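Local coordinates for hydrolase, haloacid dehalogenase-like family (PDB 2I6X), which is probably a hydrolase of the haloacid dehalogenase (HAD) superfamily, at residues Tyr76-Leu87 against Thr113-Ala121; Ile90-Asp99 against Phe126-Phe137. All coordinates share one frame; numbering follows the deposited sequence. Where two conformers were deposited one is given.

Interaction 1 (Tyr76-Leu87 against Thr113-Ala121); sequences YQQVYDALLGFL and TNPYVLDLA
Tyr116 is a knob set among Tyr76, Val79, Tyr80 and Leu83 where two helices pack crosswise, joining the helical cap region to the Rossmann-like core of this HAD-type fold. The axes of helices 76-83 and 115-121 pass 9.7 Å apart at a crossing angle of -81°, so the contact is compact, and Tyr116 buries more surface than any other residue here. Its CE1 lies over one face of the Tyr76 ring, 3.5 Å from Tyr76 CE1 and offset toward the rim, while the two planes stay oblique. Val79 CG1 reaches the phenol end of Tyr116, and the Leu83 side chain crosses that of Tyr116 at about a right angle, its CD2 3.6 Å from Tyr116 CD2. Tyr80 runs past in the other direction, its CB against Tyr116 CD1, and carries its OH to Leu120 CB. With CG trans to the backbone N (chi1 180°), Tyr76 extends across to helix 115-121, where its OH donates to the anti lone pair of Asp119 OD2 at 2.5 Å. Farther along, Leu120 CD2 touches both Leu84 CD2 and Leu87 CD1 (3.8 and 3.7 Å). Asn114 caps the second helix, its OD1 accepting from Val117 N. Around this pair, Phe62 of helix 59-70 touches both Val79 and Tyr116, Leu52 of helix 48-54 touches Asn114 and Tyr116, and helix 21-30 packs on Leu83 through Phe28.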
loop_
_atom_site.group_PDB
_atom_site.type_symbol
_atom_site.label_atom_id
_atom_site.label_comp_id
_atom_site.label_asym_id
_atom_site.label_seq_id
_atom_site.Cartn_x
_atom_site.Cartn_y
_atom_site.Cartn_z
ATOM N N TYR A 76 5.783 -20.349 -3.887
ATOM C CA TYR A 76 5.447 -19.226 -3.044
ATOM C C TYR A 76 6.706 -18.421 -2.659
ATOM O O TYR A 76 6.765 -17.194 -2.864
ATOM C CB TYR A 76 4.719 -19.701 -1.778
ATOM C CG TYR A 76 4.357 -18.560 -0.865
ATOM C CD1 TYR A 76 3.098 -17.940 -0.945
ATOM C CD2 TYR A 76 5.276 -18.066 0.054
ATOM C CE1 TYR A 76 2.761 -16.864 -0.095
ATOM C CE2 TYR A 76 4.963 -16.997 0.884
ATOM C CZ TYR A 76 3.712 -16.408 0.802
ATOM O OH TYR A 76 3.429 -15.365 1.635
ATOM N N GLN A 77 7.701 -19.137 -2.125
ATOM C CA GLN A 77 8.890 -18.550 -1.542
ATOM C C GLN A 77 9.661 -17.736 -2.573
ATOM O O GLN A 77 10.137 -16.646 -2.282
ATOM C CB GLN A 77 9.749 -19.655 -0.896
ATOM C CG GLN A 77 10.947 -19.170 -0.121
ATOM C CD GLN A 77 12.164 -19.001 -1.020
ATOM O OE1 GLN A 77 12.417 -19.841 -1.902
ATOM N NE2 GLN A 77 12.925 -17.918 -0.809
ATOM N N GLN A 78 9.754 -18.253 -3.788
ATOM C CA GLN A 78 10.438 -17.553 -4.887
ATOM C C GLN A 78 9.814 -16.236 -5.269
ATOM O O GLN A 78 10.527 -15.278 -5.543
ATOM C CB GLN A 78 10.504 -18.434 -6.130
ATOM C CG GLN A 78 11.562 -19.506 -6.061
ATOM C CD GLN A 78 11.490 -20.439 -7.271
ATOM O OE1 GLN A 78 10.417 -20.929 -7.638
ATOM N NE2 GLN A 78 12.634 -20.681 -7.890
ATOM N N VAL A 79 8.485 -16.191 -5.310
ATOM C CA VAL A 79 7.787 -14.996 -5.759
ATOM C C VAL A 79 7.758 -14.013 -4.626
ATOM O O VAL A 79 7.994 -12.817 -4.821
ATOM C CB VAL A 79 6.323 -15.299 -6.256
ATOM C CG1 VAL A 79 5.580 -13.996 -6.608
ATOM C CG2 VAL A 79 6.357 -16.237 -7.443
ATOM N N TYR A 80 7.427 -14.521 -3.447
ATOM C CA TYR A 80 7.496 -13.749 -2.213
ATOM C C TYR A 80 8.846 -12.992 -2.097
ATOM O O TYR A 80 8.878 -11.780 -1.900
ATOM C CB TYR A 80 7.340 -14.694 -1.017
ATOM C CG TYR A 80 7.528 -14.003 0.295
ATOM C CD1 TYR A 80 6.439 -13.495 0.989
ATOM C CD2 TYR A 80 8.811 -13.842 0.854
ATOM C CE1 TYR A 80 6.600 -12.848 2.216
ATOM C CE2 TYR A 80 8.986 -13.182 2.066
ATOM C CZ TYR A 80 7.861 -12.688 2.744
ATOM O OH TYR A 80 7.990 -12.038 3.955
ATOM N N ASP A 81 9.943 -13.737 -2.229
ATOM C CA ASP A 81 11.290 -13.181 -2.209
ATOM C C ASP A 81 11.557 -12.094 -3.276
ATOM O O ASP A 81 12.226 -11.093 -2.996
ATOM C CB ASP A 81 12.297 -14.317 -2.357
ATOM C CG ASP A 81 13.714 -13.823 -2.457
ATOM O OD1 ASP A 81 14.312 -13.505 -1.418
ATOM O OD2 ASP A 81 14.236 -13.767 -3.592
ATOM N N ALA A 82 11.059 -12.302 -4.491
ATOM C CA ALA A 82 11.183 -11.297 -5.549
ATOM C C ALA A 82 10.322 -10.058 -5.296
ATOM O O ALA A 82 10.785 -8.927 -5.487
ATOM C CB ALA A 82 10.856 -11.907 -6.909
ATOM N N LEU A 83 9.073 -10.256 -4.885
ATOM C CA LEU A 83 8.220 -9.126 -4.578
ATOM C C LEU A 83 8.799 -8.319 -3.413
ATOM O O LEU A 83 8.798 -7.086 -3.419
ATOM C CB LEU A 83 6.789 -9.582 -4.290
ATOM C CG LEU A 83 5.611 -9.197 -5.218
ATOM C CD1 LEU A 83 5.882 -8.180 -6.356
ATOM C CD2 LEU A 83 4.899 -10.430 -5.723
ATOM N N LEU A 84 9.332 -9.000 -2.414
ATOM C CA LEU A 84 9.891 -8.262 -1.295
ATOM C C LEU A 84 11.168 -7.449 -1.629
ATOM O O LEU A 84 11.606 -6.655 -0.805
ATOM C CB LEU A 84 10.092 -9.172 -0.086
ATOM C CG LEU A 84 8.944 -8.962 0.897
ATOM C CD1 LEU A 84 7.587 -9.529 0.448
ATOM C CD2 LEU A 84 9.417 -9.655 2.109
ATOM N N GLY A 85 11.726 -7.638 -2.831
ATOM C CA GLY A 85 12.805 -6.793 -3.328
ATOM C C GLY A 85 12.385 -5.338 -3.472
ATOM O O GLY A 85 13.229 -4.449 -3.448
ATOM N N PHE A 86 11.084 -5.114 -3.663
ATOM C CA PHE A 86 10.473 -3.789 -3.672
ATOM C C PHE A 86 10.693 -2.992 -2.383
ATOM O O PHE A 86 10.782 -1.762 -2.440
ATOM C CB PHE A 86 8.949 -3.902 -3.883
ATOM C CG PHE A 86 8.483 -3.569 -5.275
ATOM C CD1 PHE A 86 8.380 -2.251 -5.690
ATOM C CD2 PHE A 86 8.113 -4.584 -6.167
ATOM C CE1 PHE A 86 7.896 -1.930 -6.980
ATOM C CE2 PHE A 86 7.651 -4.284 -7.475
ATOM C CZ PHE A 86 7.544 -2.957 -7.877
ATOM N N LEU A 87 10.775 -3.681 -1.237
ATOM C CA LEU A 87 10.709 -2.991 0.055
ATOM C C LEU A 87 12.094 -2.568 0.548
ATOM O O LEU A 87 12.795 -3.336 1.210
ATOM C CB LEU A 87 9.944 -3.811 1.113
ATOM C CG LEU A 87 8.637 -4.577 0.837
ATOM C CD1 LEU A 87 7.936 -4.849 2.167
ATOM C CD2 LEU A 87 7.646 -3.907 -0.146
ATOM N N THR A 113 -2.034 -3.569 -2.629
ATOM C CA THR A 113 -1.023 -4.461 -2.126
ATOM C C THR A 113 -1.396 -5.906 -2.445
ATOM O O THR A 113 -2.488 -6.192 -2.933
ATOM C CB THR A 113 -0.784 -4.205 -0.594
ATOM O OG1 THR A 113 0.481 -4.745 -0.197
ATOM C CG2 THR A 113 -1.904 -4.790 0.276
ATOM N N ASN A 114 -0.477 -6.823 -2.166
ATOM C CA ASN A 114 -0.680 -8.187 -2.553
ATOM C C ASN A 114 -0.595 -9.026 -1.278
ATOM O O ASN A 114 -0.158 -8.517 -0.261
ATOM C CB ASN A 114 0.371 -8.552 -3.574
ATOM C CG ASN A 114 1.758 -8.339 -3.056
ATOM O OD1 ASN A 114 2.259 -9.124 -2.227
ATOM N ND2 ASN A 114 2.400 -7.278 -3.515
ATOM N N PRO A 115 -1.061 -10.292 -1.313
ATOM C CA PRO A 115 -0.981 -11.204 -0.151
ATOM C C PRO A 115 0.408 -11.419 0.477
ATOM O O PRO A 115 0.478 -11.690 1.678
ATOM C CB PRO A 115 -1.481 -12.536 -0.713
ATOM C CG PRO A 115 -2.278 -12.178 -1.846
ATOM C CD PRO A 115 -1.743 -10.924 -2.448
ATOM N N TYR A 116 1.474 -11.347 -0.330
ATOM C CA TYR A 116 2.848 -11.554 0.139
ATOM C C TYR A 116 3.249 -10.434 1.094
ATOM O O TYR A 116 3.726 -10.697 2.198
ATOM C CB TYR A 116 3.852 -11.602 -1.020
ATOM C CG TYR A 116 3.544 -12.613 -2.097
ATOM C CD1 TYR A 116 3.838 -13.969 -1.919
ATOM C CD2 TYR A 116 2.952 -12.216 -3.305
ATOM C CE1 TYR A 116 3.547 -14.894 -2.915
ATOM C CE2 TYR A 116 2.668 -13.137 -4.295
ATOM C CZ TYR A 116 2.964 -14.468 -4.099
ATOM O OH TYR A 116 2.679 -15.366 -5.093
ATOM N N VAL A 117 3.050 -9.191 0.672
ATOM C CA VAL A 117 3.407 -8.051 1.505
ATOM C C VAL A 117 2.569 -8.081 2.785
ATOM O O VAL A 117 3.064 -7.823 3.873
ATOM C CB VAL A 117 3.277 -6.706 0.725
ATOM C CG1 VAL A 117 3.476 -5.495 1.649
ATOM C CG2 VAL A 117 4.318 -6.666 -0.382
ATOM N N LEU A 118 1.304 -8.451 2.638
ATOM C CA LEU A 118 0.416 -8.594 3.772
ATOM C C LEU A 118 0.849 -9.698 4.734
ATOM O O LEU A 118 0.759 -9.503 5.949
ATOM C CB LEU A 118 -1.016 -8.813 3.305
ATOM C CG LEU A 118 -1.782 -7.557 2.910
ATOM C CD1 LEU A 118 -3.232 -7.943 2.592
ATOM C CD2 LEU A 118 -1.701 -6.494 4.026
ATOM N N ASP A 119 1.317 -10.834 4.210
ATOM C CA ASP A 119 1.913 -11.852 5.051
ATOM C C ASP A 119 3.093 -11.259 5.860
ATOM O O ASP A 119 3.222 -11.525 7.064
ATOM C CB ASP A 119 2.330 -13.095 4.237
ATOM C CG ASP A 119 1.114 -13.952 3.746
ATOM O OD1 ASP A 119 -0.062 -13.662 4.098
ATOM O OD2 ASP A 119 1.327 -14.933 2.975
ATOM N N LEU A 120 3.935 -10.451 5.220
ATOM C CA LEU A 120 5.060 -9.830 5.925
ATOM C C LEU A 120 4.575 -8.837 6.984
ATOM O O LEU A 120 5.019 -8.859 8.137
ATOM C CB LEU A 120 6.045 -9.133 4.964
ATOM C CG LEU A 120 7.075 -8.248 5.716
ATOM C CD1 LEU A 120 7.935 -9.028 6.705
ATOM C CD2 LEU A 120 7.932 -7.398 4.788
ATOM N N ALA A 121 3.661 -7.975 6.565
ATOM C CA ALA A 121 3.112 -6.915 7.404
ATOM C C ALA A 121 2.366 -7.408 8.641
ATOM O O ALA A 121 2.298 -6.699 9.631
ATOM C CB ALA A 121 2.218 -5.989 6.571
#

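Interaction 2 (Ile90-Asp99 against Phe126-Phe137); sequences ISAEKFDYID and FLPSGRTLDSFF
The first two turns of helix 92-101 lie against a mostly irregular loop, with Ala92 nearest Leu127 and, at the other end, Asp99 nearest Phe136 (CA atoms 6.9 and 6.1 Å apart). An aromatic cluster of Phe95, Phe126 and Phe136 joins them on the flank of the Rossmann-like HAD core, in the loop that leads to strand 139-142. Phe95 is the middle member. Its edge points into the face of Phe136, CD1 standing 3.5 Å above the centre of that ring, and its own face receives the edge of Phe126 in an offset edge-to-face pair with planes at 84°. Leu127 CD1 lies over a face of Phe95 as a CH-pi contact, 4.2 Å from the ring centroid, while Leu133 CD1 meets the edge at CZ. Ile90, with CG2 trans to the backbone N, lays that methyl over the face of Phe126. Deeper in, Ile98 CG2 touches Phe136 CB and Phe137 CE1, near Leu107 and Leu109 of strand 106-111 and Phe10 of strand 7-10.

A salt bridge from Arg131 to Asp99 closes the end of the contact near Phe136. NH1 of Arg131 lies over the other face of Phe136, toward the rim, 3.4 Å above the ring plane, so this ring is held between Arg131 and Phe95. The bend at chi3 (52°) accompanies a side-on grip on Ser135 OG, through NE and NH1, and that hydroxyl in turn donates to Thr132 O. Bonds within its own loop thus hold the guanidinium in position for Asp99. A water joins Asp99 OD2 to Phe136 O. Both NH1 and NH2 of Arg131 converge on the same Asp99 OD2, from one face of the carboxylate, at 3.3 and 2.8 Å.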
loop_
_atom_site.group_PDB
_atom_site.type_symbol
_atom_site.label_atom_id
_atom_site.label_comp_id
_atom_site.label_asym_id
_atom_site.label_seq_id
_atom_site.Cartn_x
_atom_site.Cartn_y
_atom_site.Cartn_z
ATOM N N ILE A 90 11.412 0.011 5.526
ATOM C CA ILE A 90 10.236 0.127 6.357
ATOM C C ILE A 90 10.532 1.202 7.413
ATOM O O ILE A 90 11.326 0.987 8.346
ATOM C CB ILE A 90 9.861 -1.249 6.939
ATOM C CG1 ILE A 90 9.640 -2.250 5.776
ATOM C CG2 ILE A 90 8.651 -1.132 7.849
ATOM C CD1 ILE A 90 9.702 -3.746 6.126
ATOM N N SER A 91 9.932 2.384 7.231
ATOM C CA SER A 91 10.238 3.553 8.069
ATOM C C SER A 91 9.763 3.407 9.512
ATOM O O SER A 91 8.603 3.653 9.826
ATOM C CB SER A 91 9.670 4.845 7.473
ATOM O OG SER A 91 10.286 5.966 8.103
ATOM N N ALA A 92 10.668 2.976 10.374
ATOM C CA ALA A 92 10.413 2.934 11.805
ATOM C C ALA A 92 9.914 4.290 12.345
ATOM O O ALA A 92 8.956 4.322 13.118
ATOM C CB ALA A 92 11.690 2.483 12.573
ATOM N N GLU A 93 10.558 5.396 11.942
ATOM C CA GLU A 93 10.188 6.708 12.463
ATOM C C GLU A 93 8.796 7.178 12.041
ATOM O O GLU A 93 8.099 7.786 12.841
ATOM C CB GLU A 93 11.275 7.770 12.248
ATOM C CG GLU A 93 11.346 8.489 10.894
ATOM C CD GLU A 93 12.473 9.556 10.880
ATOM O OE1 GLU A 93 12.297 10.645 11.503
ATOM O OE2 GLU A 93 13.548 9.295 10.261
ATOM N N LYS A 94 8.388 6.869 10.810
ATOM C CA LYS A 94 7.046 7.212 10.359
ATOM C C LYS A 94 5.995 6.373 11.071
ATOM O O LYS A 94 4.919 6.873 11.376
ATOM C CB LYS A 94 6.913 7.119 8.847
ATOM C CG LYS A 94 7.783 8.127 8.102
ATOM C CD LYS A 94 7.653 7.898 6.607
ATOM C CE LYS A 94 8.619 8.727 5.775
ATOM N NZ LYS A 94 8.436 8.405 4.321
ATOM N N PHE A 95 6.315 5.116 11.384
ATOM C CA PHE A 95 5.390 4.320 12.202
ATOM C C PHE A 95 5.287 4.837 13.638
ATOM O O PHE A 95 4.195 4.889 14.201
ATOM C CB PHE A 95 5.728 2.831 12.156
ATOM C CG PHE A 95 5.180 2.145 10.955
ATOM C CD1 PHE A 95 3.823 1.798 10.892
ATOM C CD2 PHE A 95 5.992 1.883 9.857
ATOM C CE1 PHE A 95 3.285 1.149 9.752
ATOM C CE2 PHE A 95 5.467 1.255 8.710
ATOM C CZ PHE A 95 4.109 0.880 8.667
ATOM N N ASP A 96 6.424 5.223 14.216
ATOM C CA ASP A 96 6.431 5.883 15.512
ATOM C C ASP A 96 5.555 7.137 15.521
ATOM O O ASP A 96 4.781 7.338 16.455
ATOM C CB ASP A 96 7.868 6.231 15.946
ATOM C CG ASP A 96 8.595 5.043 16.545
ATOM O OD1 ASP A 96 7.927 4.028 16.862
ATOM O OD2 ASP A 96 9.828 5.112 16.713
ATOM N N TYR A 97 5.677 7.957 14.473
ATOM C CA TYR A 97 4.924 9.189 14.357
ATOM C C TYR A 97 3.427 8.912 14.257
ATOM O O TYR A 97 2.620 9.581 14.883
ATOM C CB TYR A 97 5.388 10.016 13.159
ATOM C CG TYR A 97 4.511 11.220 12.944
ATOM C CD1 TYR A 97 4.440 12.239 13.911
ATOM C CD2 TYR A 97 3.737 11.340 11.804
ATOM C CE1 TYR A 97 3.604 13.350 13.735
ATOM C CE2 TYR A 97 2.890 12.456 11.606
ATOM C CZ TYR A 97 2.832 13.449 12.579
ATOM O OH TYR A 97 2.024 14.541 12.398
ATOM N N ILE A 98 3.075 7.922 13.459
ATOM C CA ILE A 98 1.698 7.499 13.276
ATOM C C ILE A 98 1.177 7.014 14.622
ATOM O O ILE A 98 0.065 7.306 14.999
ATOM C CB ILE A 98 1.617 6.400 12.171
ATOM C CG1 ILE A 98 1.790 7.031 10.799
ATOM C CG2 ILE A 98 0.297 5.629 12.171
ATOM C CD1 ILE A 98 1.636 6.013 9.706
ATOM N N ASP A 99 2.005 6.293 15.357
ATOM C CA ASP A 99 1.597 5.793 16.649
ATOM C C ASP A 99 1.246 6.921 17.625
ATOM O O ASP A 99 0.354 6.756 18.470
ATOM C CB ASP A 99 2.678 4.903 17.246
ATOM C CG ASP A 99 2.169 4.112 18.433
ATOM O OD1 ASP A 99 2.772 4.222 19.524
ATOM O OD2 ASP A 99 1.133 3.408 18.276
ATOM N N PHE A 126 7.860 -7.529 10.751
ATOM C CA PHE A 126 7.635 -6.353 9.938
ATOM C C PHE A 126 8.446 -5.155 10.455
ATOM O O PHE A 126 9.074 -4.470 9.671
ATOM C CB PHE A 126 6.138 -6.062 9.844
ATOM C CG PHE A 126 5.796 -4.847 9.025
ATOM C CD1 PHE A 126 6.222 -4.730 7.711
ATOM C CD2 PHE A 126 5.008 -3.836 9.570
ATOM C CE1 PHE A 126 5.890 -3.624 6.974
ATOM C CE2 PHE A 126 4.680 -2.732 8.847
ATOM C CZ PHE A 126 5.110 -2.611 7.549
ATOM N N LEU A 127 8.464 -4.961 11.776
ATOM C CA LEU A 127 9.113 -3.815 12.429
ATOM C C LEU A 127 9.949 -4.251 13.613
ATOM O O LEU A 127 9.620 -5.249 14.278
ATOM C CB LEU A 127 8.074 -2.818 12.932
ATOM C CG LEU A 127 7.435 -1.866 11.915
ATOM C CD1 LEU A 127 6.088 -1.407 12.403
ATOM C CD2 LEU A 127 8.335 -0.667 11.667
ATOM N N PRO A 128 11.022 -3.490 13.918
ATOM C CA PRO A 128 11.884 -3.900 15.018
ATOM C C PRO A 128 11.088 -4.093 16.293
ATOM O O PRO A 128 11.463 -4.904 17.138
ATOM C CB PRO A 128 12.853 -2.720 15.162
ATOM C CG PRO A 128 12.926 -2.151 13.798
ATOM C CD PRO A 128 11.498 -2.234 13.304
ATOM N N SER A 129 9.976 -3.373 16.407
ATOM C CA SER A 129 9.170 -3.412 17.608
ATOM C C SER A 129 8.350 -4.691 17.720
ATOM O O SER A 129 7.863 -5.004 18.795
ATOM C CB SER A 129 8.263 -2.181 17.669
ATOM O OG SER A 129 7.339 -2.157 16.588
ATOM N N GLY A 130 8.204 -5.421 16.612
ATOM C CA GLY A 130 7.334 -6.599 16.552
ATOM C C GLY A 130 5.860 -6.232 16.430
ATOM O O GLY A 130 4.969 -7.051 16.683
ATOM N N ARG A 131 5.587 -4.995 16.043
ATOM C CA ARG A 131 4.214 -4.556 15.934
ATOM C C ARG A 131 3.675 -4.831 14.546
ATOM O O ARG A 131 4.388 -4.662 13.547
ATOM C CB ARG A 131 4.085 -3.095 16.356
ATOM C CG ARG A 131 3.979 -2.991 17.881
ATOM C CD ARG A 131 3.531 -1.656 18.371
ATOM N NE ARG A 131 2.299 -1.209 17.724
ATOM C CZ ARG A 131 1.872 0.046 17.758
ATOM N NH1 ARG A 131 0.771 0.377 17.129
ATOM N NH2 ARG A 131 2.550 0.978 18.432
ATOM N N THR A 132 2.434 -5.304 14.488
ATOM C CA THR A 132 1.831 -5.647 13.216
ATOM C C THR A 132 1.306 -4.373 12.591
ATOM O O THR A 132 1.042 -3.386 13.289
ATOM C CB THR A 132 0.674 -6.665 13.362
ATOM O OG1 THR A 132 -0.286 -6.171 14.308
ATOM C CG2 THR A 132 1.189 -8.012 13.840
ATOM N N LEU A 133 1.168 -4.400 11.269
ATOM C CA LEU A 133 0.659 -3.286 10.514
ATOM C C LEU A 133 -0.734 -2.890 10.992
ATOM O O LEU A 133 -1.044 -1.693 11.126
ATOM C CB LEU A 133 0.630 -3.665 9.042
ATOM C CG LEU A 133 0.077 -2.625 8.076
ATOM C CD1 LEU A 133 1.115 -1.546 7.869
ATOM C CD2 LEU A 133 -0.342 -3.261 6.767
ATOM N N ASP A 134 -1.560 -3.895 11.266
ATOM C CA ASP A 134 -2.935 -3.676 11.670
ATOM C C ASP A 134 -3.002 -2.885 12.992
ATOM O O ASP A 134 -3.941 -2.126 13.235
ATOM C CB ASP A 134 -3.656 -5.025 11.763
ATOM C CG ASP A 134 -5.069 -4.968 11.237
ATOM O OD1 ASP A 134 -5.355 -5.560 10.166
ATOM O OD2 ASP A 134 -5.904 -4.322 11.900
ATOM N N SER A 135 -1.991 -3.042 13.830
ATOM C CA SER A 135 -1.975 -2.367 15.127
ATOM C C SER A 135 -1.794 -0.829 15.114
ATOM O O SER A 135 -1.916 -0.201 16.151
ATOM C CB SER A 135 -0.914 -2.994 16.038
ATOM O OG SER A 135 0.369 -2.453 15.759
ATOM N N PHE A 136 -1.480 -0.222 13.971
ATOM C CA PHE A 136 -1.324 1.249 13.914
ATOM C C PHE A 136 -2.598 1.945 13.432
ATOM O O PHE A 136 -2.719 3.163 13.539
ATOM C CB PHE A 136 -0.160 1.659 13.013
ATOM C CG PHE A 136 1.187 1.247 13.531
ATOM C CD1 PHE A 136 1.920 2.090 14.356
ATOM C CD2 PHE A 136 1.732 0.014 13.183
ATOM C CE1 PHE A 136 3.190 1.689 14.846
ATOM C CE2 PHE A 136 2.974 -0.383 13.657
ATOM C CZ PHE A 136 3.713 0.456 14.484
ATOM N N PHE A 137 -3.544 1.188 12.898
ATOM C CA PHE A 137 -4.702 1.813 12.278
ATOM C C PHE A 137 -5.979 1.372 12.941
ATOM O O PHE A 137 -6.041 0.294 13.552
ATOM C CB PHE A 137 -4.703 1.517 10.774
ATOM C CG PHE A 137 -3.392 1.859 10.120
ATOM C CD1 PHE A 137 -3.089 3.175 9.785
ATOM C CD2 PHE A 137 -2.428 0.890 9.912
ATOM C CE1 PHE A 137 -1.871 3.513 9.216
ATOM C CE2 PHE A 137 -1.205 1.226 9.330
ATOM C CZ PHE A 137 -0.934 2.540 8.993
HETATM O O HOH W 1 -1.288 3.881 16.403
#

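The chain alternates between the two contacts: 76-87 leads through strand 87-90 into 90-99, and 113-121 leads on to 126-137. They meet where Ala121 O lies 3.0 Å from Leu133 N, a probable hydrogen bond, and where Phe126 packs on Ala121. Interaction 1 is partly buried and joins two helices, one in the cap region, around a tyrosine; its polar bond lies at an exposed edge. Interaction 2 is more buried and sets a helix against a loop beside the parallel sheet. Phenylalanines and aliphatic methyls fill its interior, while a charged pair, partly exposed, lies at its margin.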